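Local coordinates for lipolytic enzyme, G-D-S-L family (Bacteroides thetaiotaomicron, PDB 7BR2), which is a gut microbial serine esterase of the SGNH/GDSL hydrolase family that metabolises the drug diltiazem, at residues A[235-240]-A[306-311]; A[312-317]-A[326-331]; A[375-380]-A[392-397]. All coordinates share one frame; numbering follows the deposited sequence.

How the contacts relate
Contacts 1 and 2 lie on one side of the chain's centre, centres 11 Å apart, whereas contact 3 lies on the opposite side, about 69 Å from contact 1 and 66 Å from contact 2 between centres. The chain runs from strand 303-308 of contact 1 directly into strand 313-318 of contact 2, and the two touch: Val307 N comes within 3.0 Å of Leu331 O, a probable hydrogen bond, and Ala328 packs on Lys311. Contact 3 joins two helices and its nearest atoms are about 51 Å from contact 2 and 53 Å from contact 1. None of the three includes Ser28, Asp204 or His207, whose geometry is consistent with the catalytic triad of this family.

Contact 1 (A[235-240]-A[306-311]); sequences EINANK and KVTGLK
The carboxylate of Glu235 has one oxygen toward each of Lys306 and Thr308: OE1 faces the ammonium group, while OE2 is 4.0 Å from the methyl CG2 of Thr308. The amide of Asn237, two residues further along on the same face as Glu235, comes across the Thr308 side chain at about a right angle, with its ND2 3.7 Å from Thr308 OG1, a contact and not a bond. Asn237 ND2 is equally near the backbone oxygen, 3.6 Å from Thr308 O. The amide of Asn239 meets Leu310 crosswise, its ND2 against CD2.

Glu235 and Lys306 run side by side in the same direction. Both chains leave with CG opposite the backbone N (chi1 -170° and -164°), and they share an aliphatic contact, CG of Glu235 against CD of Lys306 at 3.7 Å. Their charges make a long salt bridge, Glu235 OE1 to Lys306 NZ, 3.9 Å, so matched long chains count for more than tight ion contact.

Residues 235-237 and 306-308 belong to two parallel strands, 232-237 and 303-308, the inner pair of a four-stranded mixed sheet. Ile236 N donates to Lys306 O at 2.8 Å, Thr308 N returns a weak bond to Ile236 O, and Ala238 N reaches Thr308 O from above the carbonyl plane. On the face opposite the polar group Glu235, Lys306, Asn237 and Thr308, the buried beta-branched Ile236 and Val307 suit extended backbone; Ile236 packs on Ile261 and Phe263 of the antiparallel sheet.

Beyond the strands Asn237 forms an Asx motif: its OD1 accepts from Lys240 N at 2.8 Å and weakly from Asn239 N. Glycine suits position 309: the methyl of Ala238 is directed toward Gly309, Ala238 CB 3.7 Å from Gly309 CA, where a CB at 309 would collide.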
loop_
_atom_site.group_PDB
_atom_site.type_symbol
_atom_site.label_atom_id
_atom_site.label_comp_id
_atom_site.label_asym_id
_atom_site.label_seq_id
_atom_site.Cartn_x
_atom_site.Cartn_y
_atom_site.Cartn_z
ATOM N N GLU A 235 20.363 20.767 8.756
ATOM C CA GLU A 235 21.480 20.872 9.680
ATOM C C GLU A 235 21.713 22.344 9.962
ATOM O O GLU A 235 22.007 23.110 9.034
ATOM C CB GLU A 235 22.757 20.247 9.119
ATOM C CG GLU A 235 23.870 20.117 10.152
ATOM C CD GLU A 235 25.168 19.578 9.568
ATOM O OE1 GLU A 235 25.129 18.750 8.628
ATOM O OE2 GLU A 235 26.238 19.995 10.057
ATOM N N ILE A 236 21.574 22.720 11.234
ATOM C CA ILE A 236 21.787 24.077 11.721
ATOM C C ILE A 236 22.992 24.087 12.656
ATOM O O ILE A 236 23.035 23.336 13.639
ATOM C CB ILE A 236 20.540 24.621 12.443
ATOM C CG1 ILE A 236 19.386 24.851 11.460
ATOM C CG2 ILE A 236 20.889 25.864 13.249
ATOM C CD1 ILE A 236 18.495 23.656 11.232
ATOM N N ASN A 237 23.954 24.958 12.367
ATOM C CA ASN A 237 25.043 25.214 13.299
ATOM C C ASN A 237 24.654 26.360 14.222
ATOM O O ASN A 237 24.430 27.487 13.767
ATOM C CB ASN A 237 26.351 25.487 12.549
ATOM C CG ASN A 237 27.505 25.812 13.489
ATOM O OD1 ASN A 237 27.487 26.835 14.173
ATOM N ND2 ASN A 237 28.462 24.893 13.599
ATOM N N ALA A 238 24.600 26.071 15.523
ATOM C CA ALA A 238 24.096 27.054 16.474
ATOM C C ALA A 238 25.027 28.251 16.619
ATOM O O ALA A 238 24.554 29.379 16.779
ATOM C CB ALA A 238 23.857 26.393 17.832
ATOM N N ASN A 239 26.339 28.047 16.511
ATOM C CA ASN A 239 27.253 29.165 16.707
ATOM C C ASN A 239 27.353 30.079 15.491
ATOM O O ASN A 239 27.728 31.246 15.640
ATOM C CB ASN A 239 28.647 28.648 17.065
ATOM C CG ASN A 239 28.633 27.691 18.250
ATOM O OD1 ASN A 239 29.275 26.641 18.214
ATOM N ND2 ASN A 239 27.905 28.055 19.312
ATOM N N LYS A 240 26.961 29.610 14.309
ATOM C CA LYS A 240 27.069 30.425 13.108
ATOM C C LYS A 240 25.738 31.041 12.715
ATOM O O LYS A 240 25.716 32.072 12.032
ATOM C CB LYS A 240 27.638 29.602 11.950
ATOM C CG LYS A 240 29.131 29.290 12.108
ATOM C CD LYS A 240 29.820 28.976 10.778
ATOM C CE LYS A 240 29.636 27.525 10.343
ATOM N NZ LYS A 240 30.588 27.155 9.247
ATOM N N LYS A 306 19.241 18.014 12.543
ATOM C CA LYS A 306 20.596 18.011 13.078
ATOM C C LYS A 306 20.955 19.434 13.472
ATOM O O LYS A 306 20.962 20.334 12.624
ATOM C CB LYS A 306 21.602 17.469 12.052
ATOM C CG LYS A 306 22.936 17.077 12.665
ATOM C CD LYS A 306 23.958 16.672 11.630
ATOM C CE LYS A 306 23.674 15.281 11.096
ATOM N NZ LYS A 306 24.301 15.105 9.762
ATOM N N VAL A 307 21.299 19.625 14.741
ATOM C CA VAL A 307 21.703 20.922 15.265
ATOM C C VAL A 307 23.067 20.696 15.900
ATOM O O VAL A 307 23.167 20.159 17.007
ATOM C CB VAL A 307 20.712 21.481 16.287
ATOM C CG1 VAL A 307 21.109 22.892 16.703
ATOM C CG2 VAL A 307 19.297 21.422 15.738
ATOM N N THR A 308 24.120 21.093 15.208
ATOM C CA THR A 308 25.472 21.005 15.749
ATOM C C THR A 308 25.811 22.382 16.285
ATOM O O THR A 308 25.902 23.335 15.511
ATOM C CB THR A 308 26.487 20.594 14.686
ATOM O OG1 THR A 308 26.596 21.657 13.738
ATOM C CG2 THR A 308 26.031 19.338 13.958
ATOM N N GLY A 309 26.184 22.446 17.549
ATOM C CA GLY A 309 26.357 23.694 18.256
ATOM C C GLY A 309 26.395 23.387 19.728
ATOM O O GLY A 309 26.754 22.273 20.104
ATOM N N LEU A 310 26.069 24.364 20.570
ATOM C CA LEU A 310 26.236 24.200 22.012
ATOM C C LEU A 310 25.594 22.943 22.564
ATOM O O LEU A 310 24.699 22.364 21.925
ATOM C CB LEU A 310 25.678 25.417 22.730
ATOM C CG LEU A 310 26.470 26.708 22.576
ATOM C CD1 LEU A 310 25.853 27.572 23.620
ATOM C CD2 LEU A 310 28.010 26.600 22.786
ATOM N N LYS A 311 26.050 22.506 23.733
ATOM C CA LYS A 311 25.703 21.199 24.253
ATOM C C LYS A 311 25.045 21.353 25.631
ATOM O O LYS A 311 24.874 22.458 26.155
ATOM C CB LYS A 311 26.954 20.308 24.313
ATOM C CG LYS A 311 27.797 20.295 23.016
ATOM C CD LYS A 311 27.431 19.146 22.059
ATOM C CE LYS A 311 28.061 19.329 20.681
ATOM N NZ LYS A 311 28.234 18.015 19.985
#

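Contact 2 (A[312-317]-A[326-331]); sequences GQYKLL and WDAADL
Tyr314 and Trp326 face each other as a hydrogen-bonded pair of a beta hairpin, strands 313-318 and 321-327, whose second strand runs straight into helix 328-333. Both backbone links are nearly straight: Tyr314 N to Trp326 O and Trp326 N to Tyr314 O, each 2.9 Å.

Although both side chains leave on the same face, their rings go to different neighbours. The Tyr314 ring lies obliquely against the first turn of the helix, Tyr314 CE1 4.1 Å from Ala328 CB, and the tyrosine CB meets CD1 of Leu331. Small Ala328 lets the helix come close to the ring. The indole of Trp326 crosses Leu316 obliquely, putting CZ3 3.8 Å from Leu316 CB, and Ile335 adds a further apolar neighbour.

On the other face Gln313 crosses Asp327 at about a right angle, its CG beside OD2. Gly312 precedes the strand at backbone angles where a CB would press on the carbonyl O of Lys311, and the carbonyl O of Gly312 accepts from Ala328 N at 2.8 Å. Asp327 is the helix N-cap: with CG opposite its backbone N (chi1 -174°), OD1 accepts from Ala329 N at 2.7 Å in an almost linear bond of 176°.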
loop_
_atom_site.group_PDB
_atom_site.type_symbol
_atom_site.label_atom_id
_atom_site.label_comp_id
_atom_site.label_asym_id
_atom_site.label_seq_id
_atom_site.Cartn_x
_atom_site.Cartn_y
_atom_site.Cartn_z
ATOM N N GLY A 312 24.670 20.221 26.204
ATOM C CA GLY A 312 23.787 20.201 27.346
ATOM C C GLY A 312 22.505 19.496 26.962
ATOM O O GLY A 312 22.481 18.747 25.978
ATOM N N GLN A 313 21.434 19.711 27.719
ATOM C CA GLN A 313 20.141 19.122 27.392
ATOM C C GLN A 313 19.129 20.180 26.982
ATOM O O GLN A 313 19.022 21.243 27.611
ATOM C CB GLN A 313 19.592 18.255 28.521
ATOM C CG GLN A 313 20.253 16.899 28.471
ATOM C CD GLN A 313 19.730 15.954 29.504
ATOM O OE1 GLN A 313 18.693 15.321 29.317
ATOM N NE2 GLN A 313 20.454 15.842 30.618
ATOM N N TYR A 314 18.408 19.877 25.909
ATOM C CA TYR A 314 17.448 20.790 25.337
ATOM C C TYR A 314 16.101 20.096 25.204
ATOM O O TYR A 314 16.000 18.864 25.101
ATOM C CB TYR A 314 17.927 21.314 23.956
ATOM C CG TYR A 314 19.174 22.204 23.998
ATOM C CD1 TYR A 314 20.436 21.657 24.178
ATOM C CD2 TYR A 314 19.084 23.589 23.856
ATOM C CE1 TYR A 314 21.575 22.458 24.219
ATOM C CE2 TYR A 314 20.224 24.398 23.897
ATOM C CZ TYR A 314 21.463 23.821 24.083
ATOM O OH TYR A 314 22.598 24.602 24.127
ATOM N N LYS A 315 15.066 20.921 25.234
ATOM C CA LYS A 315 13.695 20.521 24.992
ATOM C C LYS A 315 13.308 21.020 23.612
ATOM O O LYS A 315 13.501 22.204 23.296
ATOM C CB LYS A 315 12.753 21.076 26.046
ATOM C CG LYS A 315 11.372 20.491 25.936
ATOM C CD LYS A 315 10.464 21.005 27.026
ATOM C CE LYS A 315 11.031 22.194 27.770
ATOM N NZ LYS A 315 10.464 22.251 29.152
ATOM N N LEU A 316 12.842 20.092 22.780
ATOM C CA LEU A 316 12.403 20.400 21.431
ATOM C C LEU A 316 10.926 20.754 21.463
ATOM O O LEU A 316 10.110 19.969 21.954
ATOM C CB LEU A 316 12.633 19.217 20.497
ATOM C CG LEU A 316 11.943 19.373 19.139
ATOM C CD1 LEU A 316 12.465 20.591 18.381
ATOM C CD2 LEU A 316 12.093 18.111 18.321
ATOM N N LEU A 317 10.596 21.937 20.954
ATOM C CA LEU A 317 9.223 22.357 20.739
ATOM C C LEU A 317 9.043 22.735 19.275
ATOM O O LEU A 317 9.945 23.303 18.657
ATOM C CB LEU A 317 8.848 23.546 21.627
ATOM C CG LEU A 317 8.910 23.394 23.148
ATOM C CD1 LEU A 317 10.235 23.889 23.657
ATOM C CD2 LEU A 317 7.780 24.162 23.798
ATOM N N TRP A 326 16.233 15.985 24.532
ATOM C CA TRP A 326 17.403 15.311 23.999
ATOM C C TRP A 326 18.658 15.994 24.525
ATOM O O TRP A 326 18.663 17.197 24.808
ATOM C CB TRP A 326 17.432 15.338 22.462
ATOM C CG TRP A 326 16.513 14.372 21.741
ATOM C CD1 TRP A 326 16.837 13.134 21.255
ATOM C CD2 TRP A 326 15.136 14.581 21.406
ATOM N NE1 TRP A 326 15.745 12.561 20.646
ATOM C CE2 TRP A 326 14.688 13.429 20.728
ATOM C CE3 TRP A 326 14.234 15.629 21.621
ATOM C CZ2 TRP A 326 13.383 13.299 20.264
ATOM C CZ3 TRP A 326 12.942 15.497 21.159
ATOM C CH2 TRP A 326 12.527 14.344 20.489
ATOM N N ASP A 327 19.733 15.225 24.624
ATOM C CA ASP A 327 21.039 15.834 24.795
ATOM C C ASP A 327 21.578 16.300 23.451
ATOM O O ASP A 327 21.319 15.694 22.407
ATOM C CB ASP A 327 22.030 14.879 25.439
ATOM C CG ASP A 327 23.340 15.559 25.734
ATOM O OD1 ASP A 327 24.146 15.712 24.790
ATOM O OD2 ASP A 327 23.540 15.997 26.888
ATOM N N ALA A 328 22.342 17.394 23.488
ATOM C CA ALA A 328 22.848 17.969 22.249
ATOM C C ALA A 328 23.829 17.065 21.520
ATOM O O ALA A 328 24.109 17.320 20.345
ATOM C CB ALA A 328 23.500 19.318 22.520
ATOM N N ALA A 329 24.345 16.018 22.162
ATOM C CA ALA A 329 25.069 15.001 21.411
ATOM C C ALA A 329 24.137 14.309 20.420
ATOM O O ALA A 329 24.481 14.125 19.245
ATOM C CB ALA A 329 25.706 13.991 22.365
ATOM N N ASP A 330 22.934 13.937 20.879
ATOM C CA ASP A 330 21.927 13.374 19.981
ATOM C C ASP A 330 21.536 14.369 18.896
ATOM O O ASP A 330 21.450 14.010 17.714
ATOM C CB ASP A 330 20.693 12.955 20.779
ATOM C CG ASP A 330 20.942 11.742 21.645
ATOM O OD1 ASP A 330 21.666 10.831 21.187
ATOM O OD2 ASP A 330 20.427 11.708 22.786
ATOM N N LEU A 331 21.315 15.629 19.276
ATOM C CA LEU A 331 20.932 16.641 18.297
ATOM C C LEU A 331 22.010 16.818 17.230
ATOM O O LEU A 331 21.701 16.969 16.041
ATOM C CB LEU A 331 20.636 17.959 19.011
ATOM C CG LEU A 331 19.426 17.911 19.948
ATOM C CD1 LEU A 331 19.255 19.188 20.764
ATOM C CD2 LEU A 331 18.184 17.643 19.131
#

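Contact 3 (A[375-380]-A[392-397]); sequences GFFQQK and EVMDEN
Apolar packing carries most of the contact between Phe376, Phe377 and the side chains of Val393, Met394 and Asn397. The far end of the Phe376 ring is inserted among three neighbours: its CZ is 3.8 Å from Val393 CG1 and 3.6 Å from Asn397 CB, while CE2 comes obliquely to Met394, 3.9 Å from its CA. Phe377 takes the other end of that methionine, CZ meeting the methyl CE at 3.5 Å; a bend at chi3 (-78°) turns this flexible thioether toward the ring. Between the phenylalanines, CD2 of Phe376 stands over the centre of the Phe377 ring. Leu404 of helix 402-406 touches Phe376, Met394 and Asn397.

Alkyl contact also brings in Lys380. Its CG lies over one face of the Phe376 ring, near the rim, and 3.8 Å from Val393 CG1, so a lysine can cover hydrophobic surface with its methylenes while the ammonium end of this exposed residue can remain near solvent.

The hydrogen bonds stay within each segment. The amide of Asn397, whose CG sits at the edge of the Phe376 ring, folds back so that ND2 donates to Val393 O at 3.0 Å and 171°, whereas Asn397 N bonds to Met394 O; in 375-380, Lys380 N bonds to Phe377 O.

Across these segments the contact therefore rests on van der Waals packing of aromatic, aliphatic and methylene groups, not on directed bonds.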
loop_
_atom_site.group_PDB
_atom_site.type_symbol
_atom_site.label_atom_id
_atom_site.label_comp_id
_atom_site.label_asym_id
_atom_site.label_seq_id
_atom_site.Cartn_x
_atom_site.Cartn_y
_atom_site.Cartn_z
ATOM N N GLY A 375 -18.786 -11.807 -10.057
ATOM C CA GLY A 375 -18.830 -13.097 -9.411
ATOM C C GLY A 375 -20.198 -13.747 -9.381
ATOM O O GLY A 375 -20.291 -14.921 -9.017
ATOM N N PHE A 376 -21.268 -13.028 -9.752
ATOM C CA PHE A 376 -22.583 -13.661 -9.845
ATOM C C PHE A 376 -23.359 -13.256 -11.102
ATOM O O PHE A 376 -23.766 -14.123 -11.881
ATOM C CB PHE A 376 -23.427 -13.372 -8.600
ATOM C CG PHE A 376 -24.825 -13.879 -8.705
ATOM C CD1 PHE A 376 -25.092 -15.238 -8.597
ATOM C CD2 PHE A 376 -25.883 -13.007 -8.918
ATOM C CE1 PHE A 376 -26.386 -15.718 -8.698
ATOM C CE2 PHE A 376 -27.178 -13.482 -9.015
ATOM C CZ PHE A 376 -27.431 -14.843 -8.904
ATOM N N PHE A 377 -23.571 -11.951 -11.317
ATOM C CA PHE A 377 -24.521 -11.527 -12.349
ATOM C C PHE A 377 -24.019 -11.796 -13.762
ATOM O O PHE A 377 -24.829 -12.094 -14.643
ATOM C CB PHE A 377 -24.870 -10.044 -12.187
ATOM C CG PHE A 377 -25.841 -9.791 -11.089
ATOM C CD1 PHE A 377 -27.110 -10.346 -11.148
ATOM C CD2 PHE A 377 -25.501 -9.014 -9.994
ATOM C CE1 PHE A 377 -28.021 -10.148 -10.126
ATOM C CE2 PHE A 377 -26.416 -8.801 -8.965
ATOM C CZ PHE A 377 -27.678 -9.370 -9.035
ATOM N N GLN A 378 -22.706 -11.717 -13.995
ATOM C CA GLN A 378 -22.171 -11.963 -15.333
ATOM C C GLN A 378 -22.525 -13.360 -15.830
ATOM O O GLN A 378 -22.896 -13.545 -16.993
ATOM C CB GLN A 378 -20.658 -11.781 -15.338
ATOM C CG GLN A 378 -20.047 -11.851 -16.728
ATOM C CD GLN A 378 -18.555 -11.556 -16.728
ATOM O OE1 GLN A 378 -17.853 -11.859 -15.768
ATOM N NE2 GLN A 378 -18.068 -10.940 -17.808
ATOM N N GLN A 379 -22.410 -14.366 -14.967
ATOM C CA GLN A 379 -22.717 -15.722 -15.394
ATOM C C GLN A 379 -24.205 -15.906 -15.658
ATOM O O GLN A 379 -24.588 -16.854 -16.359
ATOM C CB GLN A 379 -22.239 -16.711 -14.339
ATOM C CG GLN A 379 -20.699 -16.871 -14.188
ATOM C CD GLN A 379 -19.933 -15.553 -13.922
ATOM O OE1 GLN A 379 -19.122 -15.105 -14.764
ATOM N NE2 GLN A 379 -20.242 -14.895 -12.789
ATOM N N LYS A 380 -25.050 -15.004 -15.153
ATOM C CA LYS A 380 -26.484 -15.059 -15.394
ATOM C C LYS A 380 -26.923 -14.158 -16.529
ATOM O O LYS A 380 -28.133 -13.997 -16.740
ATOM C CB LYS A 380 -27.266 -14.708 -14.127
ATOM C CG LYS A 380 -26.927 -15.600 -12.943
ATOM C CD LYS A 380 -27.568 -16.975 -13.158
ATOM C CE LYS A 380 -27.543 -17.807 -11.886
ATOM N NZ LYS A 380 -26.263 -18.579 -11.805
ATOM N N GLU A 392 -34.648 -10.383 -9.398
ATOM C CA GLU A 392 -35.338 -11.667 -9.415
ATOM C C GLU A 392 -34.346 -12.821 -9.382
ATOM O O GLU A 392 -34.526 -13.787 -8.631
ATOM C CB GLU A 392 -36.245 -11.757 -10.645
ATOM C CG GLU A 392 -37.605 -11.117 -10.426
ATOM C CD GLU A 392 -38.360 -10.861 -11.712
ATOM O OE1 GLU A 392 -37.875 -11.268 -12.790
ATOM O OE2 GLU A 392 -39.444 -10.237 -11.638
ATOM N N VAL A 393 -33.307 -12.758 -10.224
ATOM C CA VAL A 393 -32.346 -13.860 -10.271
ATOM C C VAL A 393 -31.554 -13.943 -8.967
ATOM O O VAL A 393 -31.307 -15.039 -8.430
ATOM C CB VAL A 393 -31.439 -13.726 -11.507
ATOM C CG1 VAL A 393 -30.247 -14.636 -11.409
ATOM C CG2 VAL A 393 -32.248 -14.035 -12.768
ATOM N N MET A 394 -31.167 -12.795 -8.416
ATOM C CA MET A 394 -30.482 -12.820 -7.127
ATOM C C MET A 394 -31.361 -13.445 -6.052
ATOM O O MET A 394 -30.888 -14.248 -5.237
ATOM C CB MET A 394 -30.050 -11.414 -6.714
ATOM C CG MET A 394 -29.534 -11.372 -5.283
ATOM S SD MET A 394 -29.036 -9.727 -4.772
ATOM C CE MET A 394 -27.454 -9.593 -5.570
ATOM N N ASP A 395 -32.641 -13.064 -6.015
ATOM C CA ASP A 395 -33.547 -13.650 -5.035
ATOM C C ASP A 395 -33.673 -15.151 -5.239
ATOM O O ASP A 395 -33.774 -15.911 -4.270
ATOM C CB ASP A 395 -34.919 -12.992 -5.123
ATOM C CG ASP A 395 -34.936 -11.596 -4.538
ATOM O OD1 ASP A 395 -33.993 -11.241 -3.808
ATOM O OD2 ASP A 395 -35.918 -10.869 -4.778
ATOM N N GLU A 396 -33.718 -15.590 -6.496
ATOM C CA GLU A 396 -33.793 -17.014 -6.799
ATOM C C GLU A 396 -32.554 -17.762 -6.344
ATOM O O GLU A 396 -32.589 -18.994 -6.258
ATOM C CB GLU A 396 -33.959 -17.241 -8.301
ATOM C CG GLU A 396 -35.302 -16.869 -8.858
ATOM C CD GLU A 396 -35.248 -16.703 -10.369
ATOM O OE1 GLU A 396 -34.202 -17.073 -10.962
ATOM O OE2 GLU A 396 -36.250 -16.214 -10.952
ATOM N N ASN A 397 -31.439 -17.058 -6.144
ATOM C CA ASN A 397 -30.190 -17.729 -5.812
ATOM C C ASN A 397 -29.667 -17.519 -4.397
ATOM O O ASN A 397 -28.693 -18.178 -4.027
ATOM C CB ASN A 397 -29.099 -17.313 -6.810
ATOM C CG ASN A 397 -29.181 -18.088 -8.099
ATOM O OD1 ASN A 397 -28.514 -19.106 -8.243
ATOM N ND2 ASN A 397 -30.005 -17.622 -9.043
#